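Local coordinates for protein pyruvate kinase 1 (Trypanosoma brucei brucei, PDB 4KCT) that catalyses the transfer of phosphate from phosphoenolpyruvate to ADP, giving pyruvate and ATP, and also has an intrinsic decarboxylase activity toward oxaloacetate, at residues I127-L132 with V185-V190; T112-E117 with D158-K163; N40-G45 with N66-A71. All coordinates share one frame; numbering follows the deposited sequence.

Interaction 1: residues I127-L132 with V185-V190; sequences IDYPQL and VDLPAV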
# COMPACT_ATOMS: atom_id res chain seq x y z
N ILE A 127 29.65 -39.36 26.81
CA ILE A 127 29.32 -37.96 26.51
C ILE A 127 28.99 -37.26 27.83
O ILE A 127 28.31 -37.84 28.68
CB ILE A 127 28.13 -37.88 25.52
CG1 ILE A 127 28.58 -38.30 24.13
CG2 ILE A 127 27.54 -36.47 25.47
CD1 ILE A 127 27.42 -38.43 23.13
N ASP A 128 29.60 -36.09 28.07
CA ASP A 128 29.63 -35.50 29.42
C ASP A 128 28.41 -34.62 29.73
O ASP A 128 28.51 -33.67 30.48
CB ASP A 128 30.93 -34.71 29.65
CG ASP A 128 31.02 -33.43 28.76
OD1 ASP A 128 30.02 -33.04 28.12
OD2 ASP A 128 32.09 -32.82 28.72
N TYR A 129 27.24 -35.00 29.22
CA TYR A 129 25.98 -34.29 29.53
C TYR A 129 24.97 -35.23 30.18
O TYR A 129 24.46 -36.12 29.51
CB TYR A 129 25.37 -33.71 28.23
CG TYR A 129 24.11 -32.94 28.44
CD1 TYR A 129 24.11 -31.78 29.20
CD2 TYR A 129 22.89 -33.42 27.97
CE1 TYR A 129 22.94 -31.09 29.45
CE2 TYR A 129 21.70 -32.73 28.21
CZ TYR A 129 21.75 -31.55 28.92
OH TYR A 129 20.61 -30.86 29.18
N PRO A 130 24.74 -35.09 31.51
CA PRO A 130 24.03 -36.12 32.29
C PRO A 130 22.59 -36.32 31.89
O PRO A 130 22.08 -37.41 31.99
CB PRO A 130 24.10 -35.60 33.73
CG PRO A 130 25.36 -34.80 33.77
CD PRO A 130 25.57 -34.23 32.38
N GLN A 131 21.96 -35.27 31.36
CA GLN A 131 20.57 -35.38 30.92
C GLN A 131 20.40 -35.94 29.51
O GLN A 131 19.32 -35.83 28.92
CB GLN A 131 19.88 -34.03 31.02
CG GLN A 131 19.67 -33.57 32.47
CD GLN A 131 18.60 -34.40 33.14
OE1 GLN A 131 17.59 -34.75 32.53
NE2 GLN A 131 18.89 -34.83 34.37
N LEU A 132 21.46 -36.52 28.95
CA LEU A 132 21.43 -36.94 27.54
C LEU A 132 20.19 -37.79 27.19
O LEU A 132 19.54 -37.57 26.16
CB LEU A 132 22.71 -37.69 27.16
CG LEU A 132 22.78 -38.25 25.73
CD1 LEU A 132 22.90 -37.10 24.74
CD2 LEU A 132 23.94 -39.21 25.58
N VAL A 185 18.71 -28.33 25.80
CA VAL A 185 19.89 -28.59 26.59
C VAL A 185 19.92 -27.61 27.75
O VAL A 185 19.59 -26.43 27.59
CB VAL A 185 21.15 -28.41 25.73
CG1 VAL A 185 22.39 -28.29 26.61
CG2 VAL A 185 21.26 -29.56 24.73
N ASP A 186 20.23 -28.12 28.94
CA ASP A 186 20.23 -27.31 30.16
C ASP A 186 21.64 -27.24 30.76
O ASP A 186 22.10 -28.19 31.40
CB ASP A 186 19.24 -27.89 31.19
CG ASP A 186 19.10 -27.02 32.44
OD1 ASP A 186 18.37 -27.44 33.37
OD2 ASP A 186 19.72 -25.93 32.49
N LEU A 187 22.37 -26.19 30.40
CA LEU A 187 23.73 -25.95 30.88
C LEU A 187 23.77 -24.51 31.37
O LEU A 187 23.00 -23.68 30.89
CB LEU A 187 24.75 -26.14 29.74
CG LEU A 187 25.02 -27.59 29.32
CD1 LEU A 187 25.83 -27.64 28.03
CD2 LEU A 187 25.73 -28.35 30.45
N PRO A 188 24.63 -24.23 32.38
CA PRO A 188 24.72 -22.87 32.93
C PRO A 188 25.08 -21.87 31.82
O PRO A 188 25.78 -22.23 30.89
CB PRO A 188 25.89 -22.97 33.93
CG PRO A 188 26.06 -24.43 34.20
CD PRO A 188 25.67 -25.12 32.92
N ALA A 189 24.64 -20.62 31.97
CA ALA A 189 24.99 -19.57 31.01
C ALA A 189 26.46 -19.22 31.15
O ALA A 189 27.14 -18.91 30.18
CB ALA A 189 24.13 -18.34 31.23
N VAL A 190 26.95 -19.26 32.39
CA VAL A 190 28.32 -18.87 32.65
C VAL A 190 29.08 -20.03 33.31
O VAL A 190 28.79 -20.42 34.43
CB VAL A 190 28.37 -17.57 33.53
CG1 VAL A 190 27.54 -17.74 34.78
CG2 VAL A 190 29.79 -17.18 33.88
O HOH W 1 20.91 -30.70 32.55
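The two loops come closest at Y129 and L187, whose CA atoms are 8.7 Å apart; the Y129 side chain bridges the distance. It points at the 185-190 loop with CG anti to the backbone N (chi1 -178°). Its hydroxyl ends at the backbone: D186 N donates to Y129 OH at 2.8 Å, nearly straight at 171°. D186 O lies at the ring edge, in the ring plane, 3.6 Å from Y129 CE1. A water donates to D186 O and has a weak link to Y129 OH. Two apolar side chains meet the ring on its CD1-CE1 side. V185 CG1 comes obliquely to within 4.0 Å of Y129 CE1. L187 CD2 sits at the ring edge, 4.0 Å from Y129 CD1. Y129 O accepts from L132 N, which closes a type I turn leading into helix 132-135. The 127-132 loop follows strand 124-126, an outermost strand of the B-domain mixed sheet in this chain. Residues 185-190 lie between strand 177-179 and helix 192-204, where the chain returns to the TIM barrel. R215 holds the carbonyls of L187 and P188. Y129 and L187 both pack on I90 of strand 90-91.

Interaction 2: residues T112-E117 with D158-K163; sequences TDPAYE and DDRTLK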
# COMPACT_ATOMS: atom_id res chain seq x y z
N THR A 112 26.28 -41.74 29.51
CA THR A 112 26.60 -40.63 30.40
C THR A 112 27.19 -41.17 31.73
O THR A 112 27.41 -40.43 32.68
CB THR A 112 25.34 -39.78 30.69
OG1 THR A 112 24.33 -40.62 31.28
CG2 THR A 112 24.80 -39.21 29.38
N ASP A 113 27.45 -42.48 31.77
CA ASP A 113 28.18 -43.11 32.90
C ASP A 113 29.65 -42.72 32.88
O ASP A 113 30.38 -43.15 32.02
CB ASP A 113 28.04 -44.64 32.82
CG ASP A 113 28.60 -45.36 34.05
OD1 ASP A 113 29.34 -44.75 34.84
OD2 ASP A 113 28.32 -46.55 34.18
N PRO A 114 30.09 -41.91 33.86
CA PRO A 114 31.45 -41.38 33.83
C PRO A 114 32.52 -42.45 34.08
O PRO A 114 33.69 -42.20 33.78
CB PRO A 114 31.44 -40.31 34.95
CG PRO A 114 30.32 -40.72 35.86
CD PRO A 114 29.29 -41.36 34.98
N ALA A 115 32.11 -43.69 34.38
CA ALA A 115 33.08 -44.80 34.39
C ALA A 115 33.79 -44.91 33.03
O ALA A 115 34.94 -45.34 32.96
CB ALA A 115 32.41 -46.11 34.74
N TYR A 116 33.08 -44.55 31.96
CA TYR A 116 33.57 -44.78 30.60
C TYR A 116 34.32 -43.57 30.02
O TYR A 116 34.73 -43.58 28.84
CB TYR A 116 32.42 -45.20 29.67
CG TYR A 116 31.90 -46.58 29.98
CD1 TYR A 116 32.52 -47.70 29.45
CD2 TYR A 116 30.91 -46.78 30.94
CE1 TYR A 116 32.14 -48.99 29.84
CE2 TYR A 116 30.52 -48.05 31.34
CZ TYR A 116 31.13 -49.15 30.77
OH TYR A 116 30.71 -50.41 31.11
N GLU A 117 34.51 -42.55 30.84
CA GLU A 117 35.00 -41.27 30.35
C GLU A 117 36.35 -41.39 29.63
O GLU A 117 36.62 -40.66 28.65
CB GLU A 117 35.12 -40.29 31.52
CG GLU A 117 35.80 -38.99 31.16
CD GLU A 117 35.97 -38.08 32.36
OE1 GLU A 117 35.68 -38.52 33.50
OE2 GLU A 117 36.40 -36.93 32.17
N ASP A 158 19.23 -47.99 28.94
CA ASP A 158 18.88 -47.73 30.35
C ASP A 158 18.97 -46.22 30.56
O ASP A 158 19.05 -45.48 29.59
CB ASP A 158 19.81 -48.48 31.30
CG ASP A 158 21.28 -48.17 31.06
OD1 ASP A 158 21.64 -46.98 30.85
OD2 ASP A 158 22.10 -49.09 31.15
N ASP A 159 18.83 -45.75 31.80
CA ASP A 159 18.66 -44.31 31.98
C ASP A 159 19.95 -43.53 31.70
O ASP A 159 19.93 -42.30 31.64
CB ASP A 159 18.09 -43.95 33.36
CG ASP A 159 18.99 -44.38 34.47
OD1 ASP A 159 19.76 -45.35 34.26
OD2 ASP A 159 18.93 -43.77 35.57
N ARG A 160 21.03 -44.24 31.43
CA ARG A 160 22.28 -43.57 31.07
C ARG A 160 22.89 -43.94 29.71
O ARG A 160 24.03 -43.57 29.42
CB ARG A 160 23.31 -43.76 32.18
CG ARG A 160 22.78 -43.35 33.55
CD ARG A 160 23.85 -42.60 34.32
NE ARG A 160 24.74 -43.54 34.94
CZ ARG A 160 25.67 -43.22 35.83
NH1 ARG A 160 26.37 -44.17 36.40
NH2 ARG A 160 25.92 -41.94 36.12
N THR A 161 22.16 -44.69 28.89
CA THR A 161 22.77 -45.29 27.70
C THR A 161 21.84 -45.32 26.49
O THR A 161 20.70 -45.81 26.57
CB THR A 161 23.28 -46.72 27.99
OG1 THR A 161 23.91 -46.73 29.28
CG2 THR A 161 24.29 -47.18 26.90
N LEU A 162 22.33 -44.81 25.38
CA LEU A 162 21.62 -44.88 24.12
C LEU A 162 22.39 -45.77 23.15
O LEU A 162 23.62 -45.71 23.07
CB LEU A 162 21.46 -43.47 23.52
CG LEU A 162 20.70 -42.48 24.42
CD1 LEU A 162 20.72 -41.09 23.80
CD2 LEU A 162 19.27 -42.96 24.63
N LYS A 163 21.67 -46.59 22.41
CA LYS A 163 22.25 -47.31 21.30
C LYS A 163 22.02 -46.52 20.02
O LYS A 163 20.90 -46.06 19.75
CB LYS A 163 21.60 -48.70 21.20
CG LYS A 163 22.16 -49.56 20.09
CD LYS A 163 21.69 -51.01 20.24
CE LYS A 163 20.75 -51.40 19.10
NZ LYS A 163 19.31 -51.24 19.47
O HOH W 2 21.29 -39.65 30.38
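R160 and D113 meet through their side-chain torsions. R160 has CG beside its backbone N (chi1 -53°), then bends at chi2 and chi3, which lays the guanidinium over the backbone of D113. D113 has CG anti to its own N (chi1 -172°), which places the carboxylate next to that guanidinium. The two flat groups are stacked, with planes 22° apart. D113 OD1 and R160 NH1 are 3.4 Å apart. The oxygen sits off the guanidinium plane; this salt bridge is electrostatic and not a hydrogen bond. D113 CA covers one guanidinium face over its centre. P114 CD approaches obliquely, 3.6 Å from R160 NH2.

A backbone bond ties the two segments more directly. T112 N donates to R160 O at 2.9 Å. R160 O also accepts from T111 OG1. T112 OG1 touches the R160 chain, 3.4 Å from R160 CB. A water donates to D159 O and weakly accepts from T112 OG1, bridging the two segments.

D113 and D158 each also form an Asx turn within their own segment. D113 OD1 takes A115 N from above the carboxylate plane, at 3.0 Å. D158 OD1 is gripped twice, by R160 N on the anti side and by T161 OG1 on the syn side. The T161 OG1 to D158 OD1 bond is 2.8 Å.

The D158-T161 type I turn links the antiparallel strands 149-158 and 161-166, making a beta hairpin. The contact lies where strand 107-111 ends beside the start of strand 161-166, in the mixed sheet of the pyruvate kinase B domain.

Interaction 3: residues N40-G45 with N66-A71; sequences NLMKSG and NNVRAA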
# COMPACT_ATOMS: atom_id res chain seq x y z
N ASN A 40 46.61 -0.85 10.45
CA ASN A 40 46.16 -1.14 9.11
C ASN A 40 44.72 -1.66 9.07
O ASN A 40 43.97 -1.35 8.14
CB ASN A 40 47.11 -2.11 8.43
CG ASN A 40 48.42 -1.45 8.04
OD1 ASN A 40 48.48 -0.26 7.85
ND2 ASN A 40 49.48 -2.24 7.96
N LEU A 41 44.38 -2.54 10.00
CA LEU A 41 43.00 -3.02 10.09
C LEU A 41 42.03 -1.86 10.30
O LEU A 41 40.95 -1.84 9.72
CB LEU A 41 42.85 -4.00 11.25
CG LEU A 41 42.92 -5.51 11.01
CD1 LEU A 41 42.18 -6.27 12.12
CD2 LEU A 41 42.41 -5.93 9.63
N MET A 42 42.38 -0.95 11.20
CA MET A 42 41.53 0.22 11.47
C MET A 42 41.41 1.10 10.22
O MET A 42 40.31 1.50 9.84
CB MET A 42 42.12 1.02 12.63
CG MET A 42 41.93 0.32 13.96
SD MET A 42 42.95 1.04 15.26
CE MET A 42 42.70 -0.20 16.54
N LYS A 43 42.53 1.36 9.56
CA LYS A 43 42.47 2.14 8.32
C LYS A 43 41.65 1.43 7.28
O LYS A 43 40.98 2.06 6.49
CB LYS A 43 43.87 2.40 7.77
CG LYS A 43 44.65 3.40 8.60
CD LYS A 43 46.13 3.32 8.24
CE LYS A 43 46.89 4.52 8.72
NZ LYS A 43 48.27 4.48 8.16
N SER A 44 41.67 0.11 7.30
CA SER A 44 40.92 -0.66 6.31
C SER A 44 39.41 -0.67 6.57
O SER A 44 38.61 -0.94 5.65
CB SER A 44 41.44 -2.10 6.24
OG SER A 44 42.79 -2.13 5.78
N GLY A 45 39.02 -0.44 7.83
CA GLY A 45 37.60 -0.32 8.18
C GLY A 45 37.11 -1.10 9.40
O GLY A 45 35.90 -1.14 9.68
N ASN A 66 45.92 -4.09 24.86
CA ASN A 66 46.90 -3.01 24.89
C ASN A 66 47.23 -2.50 23.50
O ASN A 66 47.39 -1.28 23.28
CB ASN A 66 48.19 -3.46 25.60
CG ASN A 66 47.97 -3.75 27.08
OD1 ASN A 66 46.94 -3.40 27.64
ND2 ASN A 66 48.91 -4.46 27.68
N ASN A 67 47.39 -3.43 22.57
CA ASN A 67 47.76 -3.06 21.21
C ASN A 67 46.63 -2.32 20.49
O ASN A 67 46.90 -1.39 19.71
CB ASN A 67 48.24 -4.29 20.40
CG ASN A 67 49.61 -4.78 20.86
OD1 ASN A 67 50.17 -4.23 21.77
ND2 ASN A 67 50.11 -5.86 20.27
N VAL A 68 45.39 -2.74 20.73
CA VAL A 68 44.22 -2.08 20.10
C VAL A 68 44.15 -0.64 20.59
O VAL A 68 44.05 0.30 19.79
CB VAL A 68 42.89 -2.79 20.45
CG1 VAL A 68 41.70 -1.89 20.11
CG2 VAL A 68 42.76 -4.12 19.69
N ARG A 69 44.33 -0.44 21.90
CA ARG A 69 44.30 0.91 22.45
C ARG A 69 45.45 1.81 21.96
O ARG A 69 45.23 2.97 21.60
CB ARG A 69 44.23 0.87 23.97
CG ARG A 69 42.87 0.39 24.44
CD ARG A 69 42.87 0.02 25.91
NE ARG A 69 41.52 -0.35 26.30
CZ ARG A 69 41.21 -0.92 27.46
NH1 ARG A 69 42.17 -1.23 28.32
NH2 ARG A 69 39.94 -1.26 27.71
N ALA A 70 46.64 1.25 21.86
CA ALA A 70 47.79 2.00 21.31
C ALA A 70 47.59 2.35 19.81
O ALA A 70 47.85 3.47 19.39
CB ALA A 70 49.07 1.21 21.49
N ALA A 71 47.10 1.40 19.03
CA ALA A 71 46.82 1.65 17.62
C ALA A 71 45.72 2.71 17.47
O ALA A 71 45.85 3.66 16.67
CB ALA A 71 46.42 0.34 16.92
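N40 O is gripped by two donors of S44, on the helix that brings M42 to A71 and V68. S44 N donates at 2.9 Å to N40 O. S44 OG donates at 2.8 Å to N40 O, from the opposite face of the carbonyl plane. S44 OG also bonds to Q345, in helix 340-356. The helix then ends at G45 in a Schellman motif with positive phi; its two bonds back into the last turn, to L41 O and M42 O, are weak.

No hydrogen bond joins 40-45 to 66-71. One long side chain, M42, makes the contact. Its CG lies beside the backbone N (chi1 -72°), and the chain is extended beyond CG, which carries the methyl to the other helix. M42 CE sits 3.8 Å from A71 CB and 4.1 Å from V68 CG1. It also lies 3.6 Å from V68 O. M42 SD is 3.9 Å from A71 CB. The small methyl of A71 points toward M42 and meets both its sulfur and its end carbon. All three residues are buried.

Helices 35-44 and 58-75 stand on the outside of the TIM barrel, joined through barrel strand 46-52. M42 extends the packing to A72 and L75 of helix 58-75 and to L77 and I79 of the loop beyond. On another flank of helix 35-44, L41 and S44 touch helix 340-356.

Interactions 1 and 2 belong to one neighbourhood and interaction 3 to another. The centres of 1 and 2 are 14 Å apart, and their segments alternate along the chain. They touch directly: T112 CG2 packs on Y129 O at 3.1 Å and on L132 CB at 3.4 Å. Both are partly buried contacts at turns and loops of the B-domain mixed sheet, and both rely on backbone polar atoms. Interaction 1 pairs an aromatic hydroxyl with a peptide N-H; interaction 2 adds charge near the surface. Interaction 3 is a buried, apolar contact between helices around the barrel. Its centre is about 38 Å from that of interaction 1 and about 49 Å from that of interaction 2.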